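Local coordinates for BH2331 protein (Bacillus halodurans, PDB 1VL5) that is probably a methyltransferase that uses S-adenosylmethionine as methyl donor, although its substrate is not known, at residues E88-D93 with M97-E102; G49-A54 with I106-I111; S142-D147 with Y225-I230; W168-W173 with L187-K192. All blocks are in the same frame, centred on the assembly; numbering follows the deposited sequence. Where two conformers were deposited one is given.

Contact 1 of 4, residues E88-D93 with M97-E102. Unlike the reference sequence in segment 97-102: Met97 (reference Leu).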
loop_
_atom_site.group_PDB
_atom_site.type_symbol
_atom_site.label_atom_id
_atom_site.label_comp_id
_atom_site.label_asym_id
_atom_site.label_seq_id
_atom_site.Cartn_x
_atom_site.Cartn_y
_atom_site.Cartn_z
ATOM N N GLU A 88 10.282 -11.246 13.641
ATOM C CA GLU A 88 9.953 -12.628 13.303
ATOM C C GLU A 88 9.309 -12.663 11.906
ATOM O O GLU A 88 8.375 -11.902 11.632
ATOM C CB GLU A 88 8.993 -13.203 14.339
ATOM C CG GLU A 88 8.664 -14.696 14.039
ATOM C CD GLU A 88 8.000 -15.446 15.204
ATOM O OE1 GLU A 88 7.352 -14.761 16.036
ATOM O OE2 GLU A 88 8.143 -16.715 15.270
ATOM N N TYR A 89 9.810 -13.539 11.037
ATOM C CA TYR A 89 9.361 -13.647 9.644
ATOM C C TYR A 89 8.392 -14.824 9.560
ATOM O O TYR A 89 8.686 -15.953 10.021
ATOM C CB TYR A 89 10.582 -13.810 8.712
ATOM C CG TYR A 89 11.589 -12.652 8.895
ATOM C CD1 TYR A 89 12.569 -12.697 9.863
ATOM C CD2 TYR A 89 11.504 -11.497 8.116
ATOM C CE1 TYR A 89 13.460 -11.619 10.053
ATOM C CE2 TYR A 89 12.347 -10.409 8.304
ATOM C CZ TYR A 89 13.356 -10.495 9.270
ATOM O OH TYR A 89 14.214 -9.430 9.462
ATOM N N VAL A 90 7.209 -14.558 9.003
ATOM C CA VAL A 90 6.112 -15.516 8.995
ATOM C C VAL A 90 5.415 -15.508 7.633
ATOM O O VAL A 90 5.102 -14.462 7.074
ATOM C CB VAL A 90 5.062 -15.225 10.139
ATOM C CG1 VAL A 90 3.855 -16.221 10.067
ATOM C CG2 VAL A 90 5.742 -15.274 11.538
ATOM N N GLN A 91 5.173 -16.690 7.096
ATOM C CA GLN A 91 4.625 -16.804 5.775
ATOM C C GLN A 91 3.119 -16.994 5.872
ATOM O O GLN A 91 2.630 -17.674 6.786
ATOM C CB GLN A 91 5.294 -17.991 5.103
ATOM C CG GLN A 91 4.871 -18.274 3.701
ATOM C CD GLN A 91 5.493 -19.594 3.189
ATOM O OE1 GLN A 91 6.703 -19.832 3.343
ATOM N NE2 GLN A 91 4.665 -20.444 2.600
ATOM N N GLY A 92 2.372 -16.376 4.946
ATOM C CA GLY A 92 0.938 -16.601 4.847
ATOM C C GLY A 92 0.211 -15.516 4.053
ATOM O O GLY A 92 0.809 -14.540 3.555
ATOM N N ASP A 93 -1.095 -15.656 4.030
ATOM C CA ASP A 93 -1.968 -14.799 3.217
ATOM C C ASP A 93 -2.696 -13.758 4.073
ATOM O O ASP A 93 -3.289 -14.096 5.085
ATOM C CB ASP A 93 -2.962 -15.671 2.427
ATOM C CG ASP A 93 -3.746 -14.855 1.373
ATOM O OD1 ASP A 93 -4.105 -13.708 1.649
ATOM O OD2 ASP A 93 -3.951 -15.303 0.240
HETATM N N MSE A 97 -5.238 -15.055 7.893
HETATM C CA MSE A 97 -4.000 -14.926 8.640
HETATM C C MSE A 97 -3.917 -15.856 9.823
HETATM O O MSE A 97 -4.827 -15.921 10.630
HETATM C CB MSE A 97 -3.824 -13.496 9.102
HETATM C CG MSE A 97 -3.673 -12.577 7.946
HETATM SE SE MSE A 97 -2.946 -10.948 8.556
HETATM C CE MSE A 97 -4.622 -9.944 8.905
ATOM N N PRO A 98 -2.782 -16.539 9.959
ATOM C CA PRO A 98 -2.646 -17.617 10.895
ATOM C C PRO A 98 -2.205 -17.147 12.275
ATOM O O PRO A 98 -1.222 -17.666 12.859
ATOM C CB PRO A 98 -1.582 -18.460 10.217
ATOM C CG PRO A 98 -0.624 -17.388 9.749
ATOM C CD PRO A 98 -1.530 -16.302 9.227
ATOM N N PHE A 99 -2.924 -16.175 12.803
ATOM C CA PHE A 99 -2.615 -15.625 14.087
ATOM C C PHE A 99 -3.874 -15.695 14.888
ATOM O O PHE A 99 -4.957 -15.785 14.332
ATOM C CB PHE A 99 -2.124 -14.179 13.995
ATOM C CG PHE A 99 -0.935 -14.014 13.113
ATOM C CD1 PHE A 99 0.273 -14.547 13.469
ATOM C CD2 PHE A 99 -1.042 -13.341 11.898
ATOM C CE1 PHE A 99 1.382 -14.426 12.633
ATOM C CE2 PHE A 99 0.059 -13.213 11.050
ATOM C CZ PHE A 99 1.262 -13.742 11.416
ATOM N N THR A 100 -3.707 -15.632 16.195
ATOM C CA THR A 100 -4.817 -15.689 17.119
ATOM C C THR A 100 -5.476 -14.336 17.183
ATOM O O THR A 100 -4.892 -13.323 16.791
ATOM C CB THR A 100 -4.401 -16.153 18.507
ATOM O OG1 THR A 100 -3.250 -15.419 18.928
ATOM C CG2 THR A 100 -4.104 -17.650 18.497
ATOM N N ASP A 101 -6.724 -14.354 17.634
ATOM C CA ASP A 101 -7.496 -13.165 17.850
ATOM C C ASP A 101 -6.763 -12.296 18.848
ATOM O O ASP A 101 -6.159 -12.815 19.780
ATOM C CB ASP A 101 -8.842 -13.503 18.473
ATOM C CG ASP A 101 -9.810 -14.202 17.532
ATOM O OD1 ASP A 101 -9.442 -14.679 16.457
ATOM O OD2 ASP A 101 -10.983 -14.283 17.920
ATOM N N GLU A 102 -6.848 -10.982 18.675
ATOM C CA GLU A 102 -6.392 -10.013 19.698
ATOM C C GLU A 102 -4.970 -10.219 20.065
ATOM O O GLU A 102 -4.615 -10.139 21.237
ATOM C CB GLU A 102 -7.267 -10.092 20.958
ATOM C CG GLU A 102 -8.652 -9.550 20.682
ATOM C CD GLU A 102 -9.591 -9.658 21.861
ATOM O OE1 GLU A 102 -9.117 -9.756 23.009
ATOM O OE2 GLU A 102 -10.804 -9.632 21.625
#
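Val90 and Phe99 approach from opposite directions at the end of strand 87-91 of the Rossmann-like methyltransferase sheet, where the chain turns back toward strand 104-110. The packed part is small and apolar: CG1 of Val90 sits 3.8 Å from CZ of Phe99 and reaches the ring obliquely. With chi1 of 177°, that methyl points opposite the backbone N and out to the ring. Phe99 is wedged further by edge-to-face contacts with Phe65 and Phe104 and by Leu42, while strand 61-66 holds Val90 through backbone bonds to Ala64 and Asp66. The other side is loose and close to solvent. Pro98 comes no nearer to the strand than 4.4 Å, from its CG to the carbonyl O of Gln91, and the CB of Gln91 points away from the loop. Gly92, at phi 162°, takes the chain past Pro98 with backbone angles that suit few other residues. Beyond it, the carbonyl O of Asp93 lies near CG of Met97, a selenomethionine modelled in two conformers, so this approach is doubtful. Pro98 centres an inverse gamma turn, closed by a weak bond of 2.9 Å from Phe99 N to Met97 O, and its CD lies 3.9 Å above one face of the Phe99 ring, toward the rim.

Contact 2 of 4, residues G49-A54 with I106-I111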
loop_
_atom_site.group_PDB
_atom_site.type_symbol
_atom_site.label_atom_id
_atom_site.label_comp_id
_atom_site.label_asym_id
_atom_site.label_seq_id
_atom_site.Cartn_x
_atom_site.Cartn_y
_atom_site.Cartn_z
ATOM N N GLY A 49 10.494 -5.213 3.134
ATOM C CA GLY A 49 10.658 -5.134 4.594
ATOM C C GLY A 49 10.813 -3.729 5.159
ATOM O O GLY A 49 11.233 -3.559 6.310
ATOM N N HIS A 50 10.431 -2.717 4.388
ATOM C CA HIS A 50 10.758 -1.343 4.820
ATOM C C HIS A 50 9.943 -0.863 5.992
ATOM O O HIS A 50 10.411 -0.028 6.741
ATOM C CB HIS A 50 10.584 -0.344 3.679
ATOM C CG HIS A 50 11.579 -0.513 2.579
ATOM N ND1 HIS A 50 12.694 -1.311 2.704
ATOM C CD2 HIS A 50 11.640 0.030 1.346
ATOM C CE1 HIS A 50 13.389 -1.270 1.585
ATOM N NE2 HIS A 50 12.775 -0.457 0.749
ATOM N N VAL A 51 8.678 -1.272 6.070
ATOM C CA VAL A 51 7.865 -0.841 7.205
ATOM C C VAL A 51 8.349 -1.510 8.520
ATOM O O VAL A 51 8.548 -0.836 9.534
ATOM C CB VAL A 51 6.352 -1.019 6.931
ATOM C CG1 VAL A 51 5.493 -0.593 8.129
ATOM C CG2 VAL A 51 5.930 -0.189 5.734
ATOM N N ALA A 52 8.492 -2.826 8.521
ATOM C CA ALA A 52 9.003 -3.514 9.670
ATOM C C ALA A 52 10.323 -2.923 10.090
ATOM O O ALA A 52 10.597 -2.779 11.288
ATOM C CB ALA A 52 9.202 -5.043 9.371
ATOM N N ASN A 53 11.173 -2.633 9.100
ATOM C CA ASN A 53 12.490 -2.035 9.352
ATOM C C ASN A 53 12.376 -0.721 10.130
ATOM O O ASN A 53 13.098 -0.501 11.098
ATOM C CB ASN A 53 13.152 -1.700 8.026
ATOM C CG ASN A 53 14.568 -1.227 8.196
ATOM O OD1 ASN A 53 15.453 -2.010 8.528
ATOM N ND2 ASN A 53 14.797 0.063 7.915
ATOM N N ALA A 54 11.457 0.135 9.662
ATOM C CA ALA A 54 11.230 1.431 10.296
ATOM C C ALA A 54 10.641 1.329 11.700
ATOM O O ALA A 54 11.009 2.105 12.552
ATOM C CB ALA A 54 10.326 2.276 9.411
ATOM N N ILE A 106 -0.746 -3.196 16.659
ATOM C CA ILE A 106 -0.730 -2.501 15.381
ATOM C C ILE A 106 -0.695 -3.488 14.236
ATOM O O ILE A 106 0.011 -4.450 14.288
ATOM C CB ILE A 106 0.493 -1.513 15.274
ATOM C CG1 ILE A 106 0.448 -0.468 16.385
ATOM C CG2 ILE A 106 0.491 -0.834 13.895
ATOM C CD1 ILE A 106 1.664 0.443 16.450
ATOM N N VAL A 107 -1.496 -3.245 13.203
ATOM C CA VAL A 107 -1.310 -3.919 11.935
ATOM C C VAL A 107 -0.950 -2.836 10.952
ATOM O O VAL A 107 -1.664 -1.837 10.851
ATOM C CB VAL A 107 -2.575 -4.683 11.466
ATOM C CG1 VAL A 107 -2.353 -5.301 10.103
ATOM C CG2 VAL A 107 -2.937 -5.762 12.423
ATOM N N THR A 108 0.146 -3.029 10.236
ATOM C CA THR A 108 0.523 -2.154 9.143
ATOM C C THR A 108 0.452 -2.846 7.795
ATOM O O THR A 108 0.684 -4.062 7.676
ATOM C CB THR A 108 1.968 -1.573 9.295
ATOM O OG1 THR A 108 2.940 -2.591 9.635
ATOM C CG2 THR A 108 1.998 -0.536 10.308
ATOM N N CYS A 109 0.153 -2.069 6.765
ATOM C CA CYS A 109 0.111 -2.580 5.406
ATOM C C CYS A 109 0.313 -1.419 4.422
ATOM O O CYS A 109 -0.524 -0.537 4.338
ATOM C CB CYS A 109 -1.236 -3.234 5.113
ATOM S SG CYS A 109 -1.233 -4.109 3.558
ATOM N N ARG A 110 1.453 -1.420 3.735
ATOM C CA ARG A 110 1.878 -0.306 2.934
ATOM C C ARG A 110 2.149 -0.732 1.475
ATOM O O ARG A 110 2.889 -1.681 1.227
ATOM C CB ARG A 110 3.101 0.331 3.567
ATOM C CG ARG A 110 3.697 1.524 2.764
ATOM C CD ARG A 110 4.636 2.333 3.576
ATOM N NE ARG A 110 4.890 3.637 2.968
ATOM C CZ ARG A 110 5.693 3.851 1.930
ATOM N NH1 ARG A 110 6.341 2.858 1.331
ATOM N NH2 ARG A 110 5.822 5.086 1.474
ATOM N N ILE A 111 1.526 -0.010 0.540
ATOM C CA ILE A 111 1.675 -0.176 -0.921
ATOM C C ILE A 111 1.525 -1.625 -1.391
ATOM O O ILE A 111 2.281 -2.095 -2.235
ATOM C CB ILE A 111 2.994 0.491 -1.494
ATOM C CG1 ILE A 111 4.240 -0.150 -0.894
ATOM C CG2 ILE A 111 3.039 2.005 -1.218
ATOM C CD1 ILE A 111 5.442 -0.023 -1.766
#
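Val51 spreads its two methyl groups over Thr108 and Arg110, two residues apart on strand 104-110, whose CB atoms both point toward the helix. CG1 meets Thr108 tip to tip, 3.6 Å from OG1 and 3.8 Å from CB. CG2 lies across the start of the Arg110 chain, 3.6 Å from both CB and CD. The fork works because CG1 stands opposite the backbone N (chi1 179°), which leaves CG2 beside that N and facing the arginine. Helix 50-55 begins right after Gly49; the turn and first helical residues are consistent with the GxGxxA pattern of Rossmann-type folds, and in this superfamily that turn usually borders the S-adenosylmethionine pocket. Thr108 OG1 meets Val51 by van der Waals contact and has its hydrogen bond with Asp43 OD1; Asp43 also takes the backbone N of Ala52 through OD2, tying helix to strand. With both methyls gone, as in an alanine here, a gap is likely to open between Thr108 and the aliphatic part of Arg110, leaving the arginine chain freer to shift. Arg110 runs extended from CG to NE (chi2 165°, chi3 -164°) past the valine, and its NH2 bonds to the carbonyl O of Ser24. Leu26 and Leu29 also pack on Val51.

Contact 3 of 4, residues S142-D147 with Y225-I230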
loop_
_atom_site.group_PDB
_atom_site.type_symbol
_atom_site.label_atom_id
_atom_site.label_comp_id
_atom_site.label_asym_id
_atom_site.label_seq_id
_atom_site.Cartn_x
_atom_site.Cartn_y
_atom_site.Cartn_z
ATOM N N SER A 142 -4.679 5.262 -4.445
ATOM C CA SER A 142 -6.123 5.403 -4.422
ATOM C C SER A 142 -6.632 5.877 -5.758
ATOM O O SER A 142 -5.940 6.526 -6.472
ATOM C CB SER A 142 -6.574 6.320 -3.271
ATOM O OG SER A 142 -5.842 7.524 -3.244
ATOM N N ALA A 143 -7.864 5.492 -6.084
ATOM C CA ALA A 143 -8.537 5.885 -7.309
ATOM C C ALA A 143 -9.504 7.037 -7.045
ATOM O O ALA A 143 -10.048 7.129 -5.948
ATOM C CB ALA A 143 -9.318 4.669 -7.861
ATOM N N PRO A 144 -9.682 7.922 -8.032
ATOM C CA PRO A 144 -10.699 8.973 -7.964
ATOM C C PRO A 144 -12.095 8.432 -7.710
ATOM O O PRO A 144 -12.456 7.288 -8.068
ATOM C CB PRO A 144 -10.647 9.599 -9.362
ATOM C CG PRO A 144 -9.298 9.384 -9.810
ATOM C CD PRO A 144 -8.877 8.046 -9.250
ATOM N N GLU A 145 -12.909 9.283 -7.137
ATOM C CA GLU A 145 -14.291 8.954 -6.979
ATOM C C GLU A 145 -14.973 8.911 -8.337
ATOM O O GLU A 145 -15.875 8.101 -8.555
ATOM C CB GLU A 145 -14.972 9.960 -6.069
ATOM C CG GLU A 145 -14.511 9.960 -4.667
ATOM C CD GLU A 145 -14.712 8.633 -3.946
ATOM O OE1 GLU A 145 -15.768 7.965 -4.135
ATOM O OE2 GLU A 145 -13.772 8.286 -3.193
ATOM N N ASN A 146 -14.523 9.755 -9.251
ATOM C CA ASN A 146 -15.059 9.782 -10.624
ATOM C C ASN A 146 -14.774 8.428 -11.306
ATOM O O ASN A 146 -13.638 7.981 -11.287
ATOM C CB ASN A 146 -14.411 10.933 -11.392
ATOM C CG ASN A 146 -14.857 10.989 -12.862
ATOM O OD1 ASN A 146 -14.521 10.133 -13.694
ATOM N ND2 ASN A 146 -15.644 11.964 -13.154
ATOM N N ASP A 147 -15.809 7.742 -11.819
ATOM C CA ASP A 147 -15.644 6.367 -12.298
ATOM C C ASP A 147 -14.776 6.227 -13.521
ATOM O O ASP A 147 -14.027 5.233 -13.635
ATOM C CB ASP A 147 -16.994 5.661 -12.557
ATOM C CG ASP A 147 -17.783 5.437 -11.294
ATOM O OD1 ASP A 147 -17.249 4.829 -10.316
ATOM O OD2 ASP A 147 -18.899 5.940 -11.241
ATOM N N TYR A 225 -6.010 14.564 -19.206
ATOM C CA TYR A 225 -4.707 15.223 -19.015
ATOM C C TYR A 225 -4.789 16.177 -17.858
ATOM O O TYR A 225 -3.826 16.362 -17.135
ATOM C CB TYR A 225 -4.326 16.067 -20.237
ATOM C CG TYR A 225 -3.711 15.345 -21.421
ATOM C CD1 TYR A 225 -4.465 14.491 -22.222
ATOM C CD2 TYR A 225 -2.388 15.581 -21.769
ATOM C CE1 TYR A 225 -3.868 13.853 -23.348
ATOM C CE2 TYR A 225 -1.790 14.962 -22.850
ATOM C CZ TYR A 225 -2.526 14.112 -23.647
ATOM O OH TYR A 225 -1.895 13.547 -24.739
ATOM N N GLN A 226 -5.935 16.857 -17.730
ATOM C CA GLN A 226 -6.102 17.819 -16.652
ATOM C C GLN A 226 -6.175 17.086 -15.317
ATOM O O GLN A 226 -5.525 17.516 -14.363
ATOM C CB GLN A 226 -7.340 18.676 -16.817
ATOM C CG GLN A 226 -7.287 19.607 -18.001
ATOM C CD GLN A 226 -8.632 20.288 -18.310
ATOM O OE1 GLN A 226 -9.702 19.654 -18.357
ATOM N NE2 GLN A 226 -8.563 21.597 -18.551
ATOM N N LYS A 227 -6.951 15.997 -15.254
ATOM C CA LYS A 227 -7.093 15.228 -14.016
ATOM C C LYS A 227 -5.743 14.727 -13.509
ATOM O O LYS A 227 -5.433 14.887 -12.331
ATOM C CB LYS A 227 -8.041 14.027 -14.171
ATOM C CG LYS A 227 -8.103 13.153 -12.923
ATOM C CD LYS A 227 -8.623 13.914 -11.715
ATOM C CE LYS A 227 -8.716 13.059 -10.443
ATOM N NZ LYS A 227 -9.354 13.823 -9.250
ATOM N N PHE A 228 -4.970 14.111 -14.410
ATOM C CA PHE A 228 -3.725 13.426 -14.021
ATOM C C PHE A 228 -2.462 14.222 -14.326
ATOM O O PHE A 228 -1.355 13.691 -14.294
ATOM C CB PHE A 228 -3.702 12.065 -14.683
ATOM C CG PHE A 228 -4.816 11.167 -14.220
ATOM C CD1 PHE A 228 -4.763 10.588 -12.960
ATOM C CD2 PHE A 228 -5.946 10.939 -15.018
ATOM C CE1 PHE A 228 -5.776 9.769 -12.519
ATOM C CE2 PHE A 228 -6.970 10.122 -14.557
ATOM C CZ PHE A 228 -6.859 9.525 -13.314
ATOM N N LYS A 229 -2.638 15.502 -14.634
ATOM C CA LYS A 229 -1.523 16.428 -14.930
ATOM C C LYS A 229 -0.506 15.801 -15.869
ATOM O O LYS A 229 0.704 15.784 -15.586
ATOM C CB LYS A 229 -0.860 16.844 -13.636
ATOM C CG LYS A 229 -1.817 17.443 -12.599
ATOM C CD LYS A 229 -2.646 18.644 -13.104
ATOM N N ILE A 230 -1.023 15.203 -16.927
ATOM C CA ILE A 230 -0.206 14.452 -17.888
ATOM C C ILE A 230 0.712 15.438 -18.629
ATOM O O ILE A 230 0.239 16.463 -19.133
ATOM C CB ILE A 230 -1.113 13.654 -18.843
ATOM C CG1 ILE A 230 -1.905 12.604 -18.058
ATOM C CG2 ILE A 230 -0.327 12.961 -19.922
ATOM C CD1 ILE A 230 -3.018 11.941 -18.835
#
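Pro144 is the centre of this contact: its ring faces helix 222-227 and packs on both Lys227 and Phe228, from the loop that leads out of strand 134-142 into helix 147-160. Pro144 is followed by Lys227 and then Phe228 in the surface each loses to the other segment, and the whole patch buries only 98 Å². The proline ring and the lysine chain pass each other at a slant, with Pro144 CG 3.8 Å and CB 4.1 Å from Lys227 CE. With CG of Lys227 anti to the backbone N (chi1 175°), that CG lies 3.6 Å above the centre of the Phe228 ring; the bend at chi2 (61°) then directs the rest of the chain, and CE reaches Pro144. Phe228, just past the end of the helix, brings its CZ to 4.3 Å from Pro144 CG, an oblique approach. The lysine chain thus runs from the Phe228 ring, under its CG, to the proline at CE, while Phe149 of helix 147-160 touches both Pro144 and Lys227. Two further bonds fix the proline loop: Asn146 N-caps helix 147-160 through OD1 to the backbone N of Phe149, and Lys169 NZ reaches the carbonyl O of Pro144. On the other segment a backbone bond of 3.0 Å from Ile230 N to Tyr225 O closes the end of the helix. No hydrogen bond or salt bridge spans the two segments, so what joins them is hydrocarbon against hydrocarbon: the lysine contributes its carbon chain, and the fit probably depends on shape more than on any directional bond.

Contact 4 of 4, residues W168-W173 with L187-K192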
loop_
_atom_site.group_PDB
_atom_site.type_symbol
_atom_site.label_atom_id
_atom_site.label_comp_id
_atom_site.label_asym_id
_atom_site.label_seq_id
_atom_site.Cartn_x
_atom_site.Cartn_y
_atom_site.Cartn_z
ATOM N N TRP A 168 -8.381 1.148 -4.901
ATOM C CA TRP A 168 -9.752 1.383 -4.575
ATOM C C TRP A 168 -9.965 2.871 -4.318
ATOM O O TRP A 168 -8.991 3.615 -4.028
ATOM C CB TRP A 168 -10.154 0.537 -3.366
ATOM C CG TRP A 168 -10.019 -0.908 -3.613
ATOM C CD1 TRP A 168 -8.857 -1.643 -3.563
ATOM C CD2 TRP A 168 -11.058 -1.834 -3.976
ATOM N NE1 TRP A 168 -9.123 -2.956 -3.875
ATOM C CE2 TRP A 168 -10.458 -3.095 -4.147
ATOM C CE3 TRP A 168 -12.430 -1.722 -4.145
ATOM C CZ2 TRP A 168 -11.191 -4.231 -4.491
ATOM C CZ3 TRP A 168 -13.149 -2.841 -4.523
ATOM C CH2 TRP A 168 -12.535 -4.083 -4.657
ATOM N N LYS A 169 -11.215 3.310 -4.478
ATOM C CA LYS A 169 -11.618 4.678 -4.124
ATOM C C LYS A 169 -11.454 4.845 -2.620
ATOM O O LYS A 169 -11.575 3.877 -1.853
ATOM C CB LYS A 169 -13.069 5.009 -4.488
ATOM C CG LYS A 169 -13.489 4.758 -5.959
ATOM C CD LYS A 169 -14.988 5.044 -6.095
ATOM C CE LYS A 169 -15.663 4.887 -7.491
ATOM N NZ LYS A 169 -14.879 5.384 -8.600
ATOM N N LYS A 170 -11.164 6.074 -2.211
ATOM C CA LYS A 170 -11.230 6.434 -0.828
ATOM C C LYS A 170 -12.569 6.046 -0.190
ATOM O O LYS A 170 -12.589 5.522 0.897
ATOM C CB LYS A 170 -10.922 7.927 -0.672
ATOM C CG LYS A 170 -9.478 8.286 -0.988
ATOM C CD LYS A 170 -9.133 9.765 -0.697
ATOM C CE LYS A 170 -9.885 10.778 -1.514
ATOM N NZ LYS A 170 -9.389 10.782 -2.946
ATOM N N SER A 171 -13.683 6.226 -0.906
ATOM C CA SER A 171 -15.001 5.810 -0.419
ATOM C C SER A 171 -15.117 4.300 -0.270
ATOM O O SER A 171 -15.829 3.831 0.618
ATOM C CB SER A 171 -16.112 6.299 -1.352
ATOM O OG SER A 171 -15.834 5.873 -2.681
ATOM N N ASP A 172 -14.409 3.553 -1.115
ATOM C CA ASP A 172 -14.410 2.092 -1.055
ATOM C C ASP A 172 -13.745 1.679 0.239
ATOM O O ASP A 172 -14.222 0.779 0.916
ATOM C CB ASP A 172 -13.628 1.451 -2.206
ATOM C CG ASP A 172 -14.301 1.576 -3.584
ATOM O OD1 ASP A 172 -15.541 1.667 -3.672
ATOM O OD2 ASP A 172 -13.532 1.563 -4.588
ATOM N N TRP A 173 -12.618 2.296 0.575
ATOM C CA TRP A 173 -11.928 1.993 1.830
ATOM C C TRP A 173 -12.750 2.376 3.073
ATOM O O TRP A 173 -12.733 1.668 4.055
ATOM C CB TRP A 173 -10.543 2.674 1.925
ATOM C CG TRP A 173 -9.539 1.988 1.134
ATOM C CD1 TRP A 173 -8.893 2.467 0.031
ATOM C CD2 TRP A 173 -9.060 0.667 1.342
ATOM N NE1 TRP A 173 -8.033 1.515 -0.449
ATOM C CE2 TRP A 173 -8.116 0.403 0.337
ATOM C CE3 TRP A 173 -9.319 -0.319 2.305
ATOM C CZ2 TRP A 173 -7.462 -0.804 0.235
ATOM C CZ3 TRP A 173 -8.651 -1.512 2.219
ATOM C CH2 TRP A 173 -7.717 -1.745 1.194
ATOM N N LEU A 187 -7.466 10.161 7.935
ATOM C CA LEU A 187 -7.227 9.881 6.507
ATOM C C LEU A 187 -6.392 11.051 5.953
ATOM O O LEU A 187 -6.799 12.188 6.043
ATOM C CB LEU A 187 -8.576 9.685 5.768
ATOM C CG LEU A 187 -8.527 9.845 4.230
ATOM C CD1 LEU A 187 -7.648 8.842 3.618
ATOM C CD2 LEU A 187 -9.919 9.763 3.550
ATOM N N HIS A 188 -5.176 10.772 5.478
ATOM C CA HIS A 188 -4.276 11.772 4.886
ATOM C C HIS A 188 -4.094 11.392 3.420
ATOM O O HIS A 188 -3.915 10.204 3.104
ATOM C CB HIS A 188 -2.921 11.745 5.618
ATOM C CG HIS A 188 -3.030 12.097 7.071
ATOM N ND1 HIS A 188 -2.758 13.363 7.545
ATOM C CD2 HIS A 188 -3.416 11.365 8.151
ATOM C CE1 HIS A 188 -2.955 13.387 8.855
ATOM N NE2 HIS A 188 -3.335 12.183 9.251
ATOM N N CYS A 189 -4.240 12.366 2.523
ATOM C CA CYS A 189 -4.135 12.132 1.073
ATOM C C CYS A 189 -2.929 12.818 0.561
ATOM O O CYS A 189 -2.621 13.892 1.030
ATOM C CB CYS A 189 -5.324 12.704 0.351
ATOM S SG CYS A 189 -6.817 12.116 0.996
ATOM N N PHE A 190 -2.250 12.197 -0.404
ATOM C CA PHE A 190 -1.043 12.749 -0.993
ATOM C C PHE A 190 -1.080 12.578 -2.488
ATOM O O PHE A 190 -1.789 11.757 -2.980
ATOM C CB PHE A 190 0.160 11.989 -0.498
ATOM C CG PHE A 190 0.247 11.900 0.997
ATOM C CD1 PHE A 190 -0.439 10.943 1.683
ATOM C CD2 PHE A 190 0.983 12.828 1.708
ATOM C CE1 PHE A 190 -0.359 10.868 3.052
ATOM C CE2 PHE A 190 1.021 12.783 3.084
ATOM C CZ PHE A 190 0.381 11.783 3.740
ATOM N N HIS A 191 -0.308 13.364 -3.200
ATOM C CA HIS A 191 -0.150 13.206 -4.647
ATOM C C HIS A 191 1.327 13.093 -5.024
ATOM O O HIS A 191 2.151 13.721 -4.401
ATOM C CB HIS A 191 -0.817 14.369 -5.353
ATOM C CG HIS A 191 -2.277 14.510 -5.015
ATOM N ND1 HIS A 191 -3.282 13.972 -5.797
ATOM C CD2 HIS A 191 -2.898 15.102 -3.965
ATOM C CE1 HIS A 191 -4.457 14.222 -5.241
ATOM N NE2 HIS A 191 -4.255 14.924 -4.137
ATOM N N LYS A 192 1.650 12.245 -5.993
ATOM C CA LYS A 192 3.013 12.074 -6.444
ATOM C C LYS A 192 3.052 12.160 -7.973
ATOM O O LYS A 192 2.134 11.698 -8.653
ATOM C CB LYS A 192 3.553 10.711 -6.012
ATOM C CG LYS A 192 5.069 10.590 -6.043
ATOM C CD LYS A 192 5.555 9.124 -5.834
#
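Lys170 reaches from the first turn of helix 170-180 across to Cys189 and Leu187 on strand 183-195. Its CB heads for the strand, and CG continues from it opposite the carbonyl carbon (chi1 -68°), neither yet within 4.2 Å of the other segment. CD makes the contact: it lies 3.7 Å from Cys189 SG and 4.3 Å from Leu187 CD2, so the methylene rests against a thiol and a methyl at once. The chain then bends at chi3 and again at chi4, which keeps CE near the sulfur, 4.2 Å from SG, and turns the ammonium group away. NZ finds its partner in a salt bridge to OE2 of Glu243, on the adjoining strand 236-250, and the Lys170 side chain also touches Ile245 of that strand. The helix start is secured separately: the backbone N of Lys169, the N-cap residue, donates to OD2 of Asp172 at 2.9 Å, arriving 41° out of the carboxylate plane. Asp172 OD2 also pairs with Arg166. Helix 170-180 packs against strands 183-195 and 236-250, which pair antiparallel, with Trp173 set against Ile245 and Met247 and also against Val123 of helix 119-129. From the strand, His188 and Phe190 touch Ile32 and Lys28 of helix 26-33, respectively.

The four contacts form two groups on opposite sides of the chain's centre. Contacts 1 and 2 have centres 14 Å apart; they adjoin along the chain and share one sheet, contact 1 lying inside the loop that contact 2 closes. The glycine-rich turn of contact 2 probably marks the S-adenosylmethionine pocket. Contacts 3 and 4 have centres 12 Å apart and touch directly: Lys169 NZ lies 2.9 Å from Glu145 O, and Glu145 OE1 and Ser171 OG are probably hydrogen-bonded; along the chain, contact 4 lies inside the loop that contact 3 closes. Contacts 2 and 4 come within about 7 Å between nearest atoms, whereas the centres of contacts 1 and 3 are 36 Å apart.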